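Side-chain contacts in putative esterase (Bacteroides intestinalis DSM 17393, PDB 5VOL), which is a ferulic acid esterase of carbohydrate esterase family 1 that probably hydrolyses feruloyl esters on arabinoxylan, working alongside xylanases in a gut bacterium: residues I230-Y233 against Q234-N238; P118-E121 against K122-V126. All blocks are in the same frame, centred on the assembly; numbering follows the deposited sequence.

Interaction 1. Residues I230-Y233 against Q234-N238; sequences IEFY and QAMRN
M236 lies beside F232, one helical turn on, and the two side chains run the same way. CG of M236 sits over one face of the ring, 3.8 Å from the F232 centroid and 23° off the ring normal, a CH-pi contact. The thioether follows obliquely: SD of M236 is 4.6 Å from the F232 centroid, a Met-aromatic contact. With chi1 of F232 at 173°, its CG trans to the backbone N, the ring leans forward along the helix; M236, bent at chi2 and chi3, folds its flexible chain against it.

Q234 and I230 also run alongside each other, the methyl CG2 of I230 packing 3.5 Å from OE1 of Q234. NE2 of Q234 reaches D227 of the second subunit, which also forms a salt bridge with NH2 of R237. The same NH2 donates to OD1 of N238 at 3.2 Å, helping to fix the guanidinium. CB of R237 lies over one face of the Y233 ring, whose hydroxyl bonds O of D221 of the second subunit, a calcium ligand like D222 and D249; the helix thus lies beside a metal site at the interface.

Regular i to i+4 bonds set this spacing, the one from R237 N to Y233 O nearly straight (2.8 Å, 179°). The helix, 226-238, links strands 214-218 and 244-246 in a beta-alpha-beta unit. Its apolar F232, A235 and M236 meet helix 195-200, F232 and M236 reach strand 214-218, and Y233 stacks on F245 of strand 244-246, while I230, Q234 and R237 face the second subunit.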
loop_
_atom_site.group_PDB
_atom_site.type_symbol
_atom_site.label_atom_id
_atom_site.label_comp_id
_atom_site.label_asym_id
_atom_site.label_seq_id
_atom_site.Cartn_x
_atom_site.Cartn_y
_atom_site.Cartn_z
ATOM N N ILE C 230 -19.237 0.225 12.421
ATOM C CA ILE C 230 -18.683 -0.595 13.478
ATOM C C ILE C 230 -19.765 -1.500 14.054
ATOM O O ILE C 230 -19.541 -2.699 14.258
ATOM C CB ILE C 230 -18.052 0.274 14.592
ATOM C CG1 ILE C 230 -16.706 0.843 14.116
ATOM C CG2 ILE C 230 -17.896 -0.535 15.866
ATOM C CD1 ILE C 230 -16.064 1.861 15.075
ATOM N N GLU C 231 -20.945 -0.936 14.311
ATOM C CA GLU C 231 -22.044 -1.733 14.846
ATOM C C GLU C 231 -22.441 -2.829 13.873
ATOM O O GLU C 231 -22.761 -3.948 14.275
ATOM C CB GLU C 231 -23.274 -0.859 15.152
ATOM C CG GLU C 231 -23.076 0.173 16.228
ATOM C CD GLU C 231 -24.288 1.101 16.335
ATOM O OE1 GLU C 231 -25.426 0.630 16.109
ATOM O OE2 GLU C 231 -24.098 2.295 16.613
ATOM N N PHE C 232 -22.458 -2.505 12.588
ATOM C CA PHE C 232 -22.769 -3.516 11.594
ATOM C C PHE C 232 -21.730 -4.638 11.635
ATOM O O PHE C 232 -22.073 -5.825 11.648
ATOM C CB PHE C 232 -22.819 -2.901 10.200
ATOM C CG PHE C 232 -22.981 -3.910 9.105
ATOM C CD1 PHE C 232 -24.239 -4.335 8.716
ATOM C CD2 PHE C 232 -21.870 -4.446 8.468
ATOM C CE1 PHE C 232 -24.390 -5.269 7.704
ATOM C CE2 PHE C 232 -22.014 -5.373 7.456
ATOM C CZ PHE C 232 -23.271 -5.787 7.074
ATOM N N TYR C 233 -20.456 -4.265 11.653
ATOM C CA TYR C 233 -19.407 -5.280 11.656
ATOM C C TYR C 233 -19.491 -6.140 12.920
ATOM O O TYR C 233 -19.461 -7.368 12.845
ATOM C CB TYR C 233 -18.008 -4.654 11.538
ATOM C CG TYR C 233 -16.939 -5.726 11.586
ATOM C CD1 TYR C 233 -16.921 -6.753 10.641
ATOM C CD2 TYR C 233 -15.984 -5.742 12.594
ATOM C CE1 TYR C 233 -15.969 -7.756 10.689
ATOM C CE2 TYR C 233 -15.024 -6.741 12.650
ATOM C CZ TYR C 233 -15.026 -7.742 11.699
ATOM O OH TYR C 233 -14.076 -8.735 11.759
ATOM N N GLN C 234 -19.599 -5.496 14.078
ATOM C CA GLN C 234 -19.720 -6.224 15.337
ATOM C C GLN C 234 -20.905 -7.203 15.309
ATOM O O GLN C 234 -20.757 -8.363 15.706
ATOM C CB GLN C 234 -19.835 -5.247 16.509
ATOM C CG GLN C 234 -18.499 -4.546 16.813
ATOM C CD GLN C 234 -18.607 -3.457 17.860
ATOM O OE1 GLN C 234 -19.622 -2.751 17.947
ATOM N NE2 GLN C 234 -17.548 -3.297 18.659
ATOM N N ALA C 235 -22.054 -6.763 14.797
ATOM C CA ALA C 235 -23.212 -7.660 14.668
ATOM C C ALA C 235 -22.916 -8.849 13.744
ATOM O O ALA C 235 -23.262 -9.985 14.055
ATOM C CB ALA C 235 -24.434 -6.898 14.165
ATOM N N MET C 236 -22.282 -8.582 12.607
ATOM C CA MET C 236 -21.902 -9.643 11.676
ATOM C C MET C 236 -20.958 -10.663 12.340
ATOM O O MET C 236 -21.222 -11.868 12.336
ATOM C CB MET C 236 -21.232 -9.049 10.436
ATOM C CG MET C 236 -22.179 -8.291 9.521
ATOM S SD MET C 236 -23.217 -9.392 8.549
ATOM C CE MET C 236 -22.130 -9.766 7.169
ATOM N N ARG C 237 -19.862 -10.164 12.900
ATOM C CA ARG C 237 -18.870 -11.005 13.557
ATOM C C ARG C 237 -19.519 -11.816 14.675
ATOM O O ARG C 237 -19.343 -13.030 14.751
ATOM C CB ARG C 237 -17.729 -10.145 14.108
ATOM C CG ARG C 237 -16.532 -10.912 14.641
ATOM C CD ARG C 237 -15.723 -10.005 15.562
ATOM N NE ARG C 237 -16.578 -9.477 16.623
ATOM C CZ ARG C 237 -16.292 -8.415 17.368
ATOM N NH1 ARG C 237 -15.159 -7.752 17.188
ATOM N NH2 ARG C 237 -17.145 -8.014 18.300
ATOM N N ASN C 238 -20.284 -11.147 15.535
ATOM C CA ASN C 238 -20.930 -11.820 16.656
ATOM C C ASN C 238 -21.924 -12.873 16.204
ATOM O O ASN C 238 -22.230 -13.804 16.948
ATOM C CB ASN C 238 -21.637 -10.812 17.560
ATOM C CG ASN C 238 -20.663 -9.887 18.272
ATOM O OD1 ASN C 238 -19.470 -10.184 18.377
ATOM N ND2 ASN C 238 -21.167 -8.755 18.758
#

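Interaction 2. Residues P118-E121 against K122-V126; sequences PYIE and KKYRV
K123 runs alongside Y119, pointing the same way. Its CB lies 3.3 Å from the backbone O of Y119, which accepts the helical bond from K123 N. CG packs over the centre of the neighbouring Y124 ring, 3.7 Å above its plane. CD comes obliquely to the Y119 ring, 3.7 Å from its CZ, and CE passes the hydroxyl before NZ donates to OH of Y119 at 3.2 Å. Every torsion is near trans, chi1 177°, which lets the aliphatic chain line two tyrosines and still deliver its ammonium to a phenol oxygen. That hydroxyl also bonds Y28.

I120 meets Y124 through CD1, 3.7 Å from CE2 of the ring. The helix closes in a Schellman motif: R125 is left-handed, V126 N bonds E121 O, R125 N bonds K122 O weakly, and CB of V126 packs back on CB of E121 at 3.7 Å. A water bridges E121 O and V126 O. The apolar stem of E121 suits this contact, while its carboxylate is held by R133 and Y48. Helix 108-123 ends against the sheet, with I120 and Y124 on strand 24-32 and E121 and V126 on V46 of strand 46-50.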
loop_
_atom_site.group_PDB
_atom_site.type_symbol
_atom_site.label_atom_id
_atom_site.label_comp_id
_atom_site.label_asym_id
_atom_site.label_seq_id
_atom_site.Cartn_x
_atom_site.Cartn_y
_atom_site.Cartn_z
ATOM N N PRO C 118 -33.116 -6.210 -15.476
ATOM C CA PRO C 118 -33.303 -6.997 -16.704
ATOM C C PRO C 118 -32.884 -6.259 -17.973
ATOM O O PRO C 118 -32.296 -6.868 -18.865
ATOM C CB PRO C 118 -34.811 -7.283 -16.707
ATOM C CG PRO C 118 -35.184 -7.279 -15.271
ATOM C CD PRO C 118 -34.328 -6.195 -14.642
ATOM N N TYR C 119 -33.178 -4.969 -18.056
ATOM C CA TYR C 119 -32.831 -4.180 -19.233
ATOM C C TYR C 119 -31.314 -4.062 -19.410
ATOM O O TYR C 119 -30.797 -4.210 -20.517
ATOM C CB TYR C 119 -33.456 -2.788 -19.128
ATOM C CG TYR C 119 -32.822 -1.716 -19.999
ATOM C CD1 TYR C 119 -31.820 -0.916 -19.500
ATOM C CD2 TYR C 119 -33.258 -1.481 -21.301
ATOM C CE1 TYR C 119 -31.243 0.076 -20.260
ATOM C CE2 TYR C 119 -32.680 -0.466 -22.082
ATOM C CZ TYR C 119 -31.666 0.299 -21.540
ATOM O OH TYR C 119 -31.050 1.314 -22.251
ATOM N N ILE C 120 -30.614 -3.768 -18.317
ATOM C CA ILE C 120 -29.167 -3.604 -18.350
ATOM C C ILE C 120 -28.481 -4.911 -18.737
ATOM O O ILE C 120 -27.599 -4.938 -19.605
ATOM C CB ILE C 120 -28.618 -3.132 -16.970
ATOM C CG1 ILE C 120 -28.962 -1.672 -16.717
ATOM C CG2 ILE C 120 -27.101 -3.329 -16.875
ATOM C CD1 ILE C 120 -28.363 -0.703 -17.710
ATOM N N GLU C 121 -28.892 -5.995 -18.094
ATOM C CA GLU C 121 -28.161 -7.250 -18.222
ATOM C C GLU C 121 -28.382 -7.909 -19.570
ATOM O O GLU C 121 -27.549 -8.693 -20.015
ATOM C CB GLU C 121 -28.523 -8.188 -17.080
ATOM C CG GLU C 121 -27.985 -7.642 -15.772
ATOM C CD GLU C 121 -28.113 -8.594 -14.620
ATOM O OE1 GLU C 121 -28.557 -9.748 -14.820
ATOM O OE2 GLU C 121 -27.754 -8.181 -13.500
ATOM N N LYS C 122 -29.481 -7.556 -20.234
ATOM C CA LYS C 122 -29.701 -7.956 -21.617
ATOM C C LYS C 122 -28.938 -7.056 -22.588
ATOM O O LYS C 122 -28.246 -7.532 -23.480
ATOM C CB LYS C 122 -31.200 -7.931 -21.949
ATOM C CG LYS C 122 -31.513 -8.110 -23.426
ATOM C CD LYS C 122 -33.031 -8.156 -23.662
ATOM C CE LYS C 122 -33.370 -8.211 -25.147
ATOM N NZ LYS C 122 -34.852 -8.227 -25.388
ATOM N N LYS C 123 -29.044 -5.748 -22.403
ATOM C CA LYS C 123 -28.445 -4.813 -23.346
ATOM C C LYS C 123 -26.921 -4.882 -23.347
ATOM O O LYS C 123 -26.289 -4.735 -24.391
ATOM C CB LYS C 123 -28.891 -3.389 -23.031
ATOM C CG LYS C 123 -28.267 -2.337 -23.923
ATOM C CD LYS C 123 -29.128 -1.081 -23.930
ATOM C CE LYS C 123 -28.650 -0.083 -24.973
ATOM N NZ LYS C 123 -29.612 1.030 -25.118
ATOM N N TYR C 124 -26.332 -5.090 -22.176
ATOM C CA TYR C 124 -24.870 -5.028 -22.069
ATOM C C TYR C 124 -24.263 -6.404 -21.815
ATOM O O TYR C 124 -23.148 -6.517 -21.291
ATOM C CB TYR C 124 -24.469 -4.012 -20.982
ATOM C CG TYR C 124 -24.962 -2.623 -21.313
ATOM C CD1 TYR C 124 -24.405 -1.906 -22.366
ATOM C CD2 TYR C 124 -26.015 -2.044 -20.611
ATOM C CE1 TYR C 124 -24.863 -0.657 -22.702
ATOM C CE2 TYR C 124 -26.487 -0.786 -20.945
ATOM C CZ TYR C 124 -25.903 -0.093 -21.989
ATOM O OH TYR C 124 -26.345 1.170 -22.327
ATOM N N ARG C 125 -25.000 -7.442 -22.208
ATOM C CA ARG C 125 -24.493 -8.818 -22.278
ATOM C C ARG C 125 -23.877 -9.327 -20.975
ATOM O O ARG C 125 -22.738 -9.804 -20.950
ATOM C CB ARG C 125 -23.468 -8.939 -23.408
ATOM C CG ARG C 125 -23.795 -8.082 -24.617
ATOM C CD ARG C 125 -23.148 -8.615 -25.875
ATOM N NE ARG C 125 -21.708 -8.780 -25.733
ATOM C CZ ARG C 125 -20.801 -7.959 -26.251
ATOM N NH1 ARG C 125 -21.175 -6.898 -26.947
ATOM N NH2 ARG C 125 -19.511 -8.210 -26.072
ATOM N N VAL C 126 -24.644 -9.221 -19.900
ATOM C CA VAL C 126 -24.230 -9.709 -18.597
ATOM C C VAL C 126 -24.564 -11.194 -18.490
ATOM O O VAL C 126 -25.593 -11.629 -18.995
ATOM C CB VAL C 126 -24.915 -8.911 -17.471
ATOM C CG1 VAL C 126 -24.837 -9.640 -16.150
ATOM C CG2 VAL C 126 -24.318 -7.491 -17.380
HETATM O O HOH W 1 -27.528 -11.191 -21.306
#

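How the interactions relate
Both interactions are local: interaction 1 joins successive turns of one helix, interaction 2 the last turn of another to the loop that follows. They lie on opposite sides of the chain's centre, their own centres about 35 Å apart. Interaction 1 is the more buried, in a helix between two parallel strands and against another subunit; the side carrying F232, A235 and M236 is apolar, and several polar ends (Y233, Q234, R237) bond to the neighbouring chain. Interaction 2 is partly exposed, untouched by other chains, and mixes tyrosine, lysine and a bridging water. Although both helices pack on the same mixed sheet, interaction 1 meets strands 214-218 and 244-246, interaction 2 strands 24-32 and 46-50.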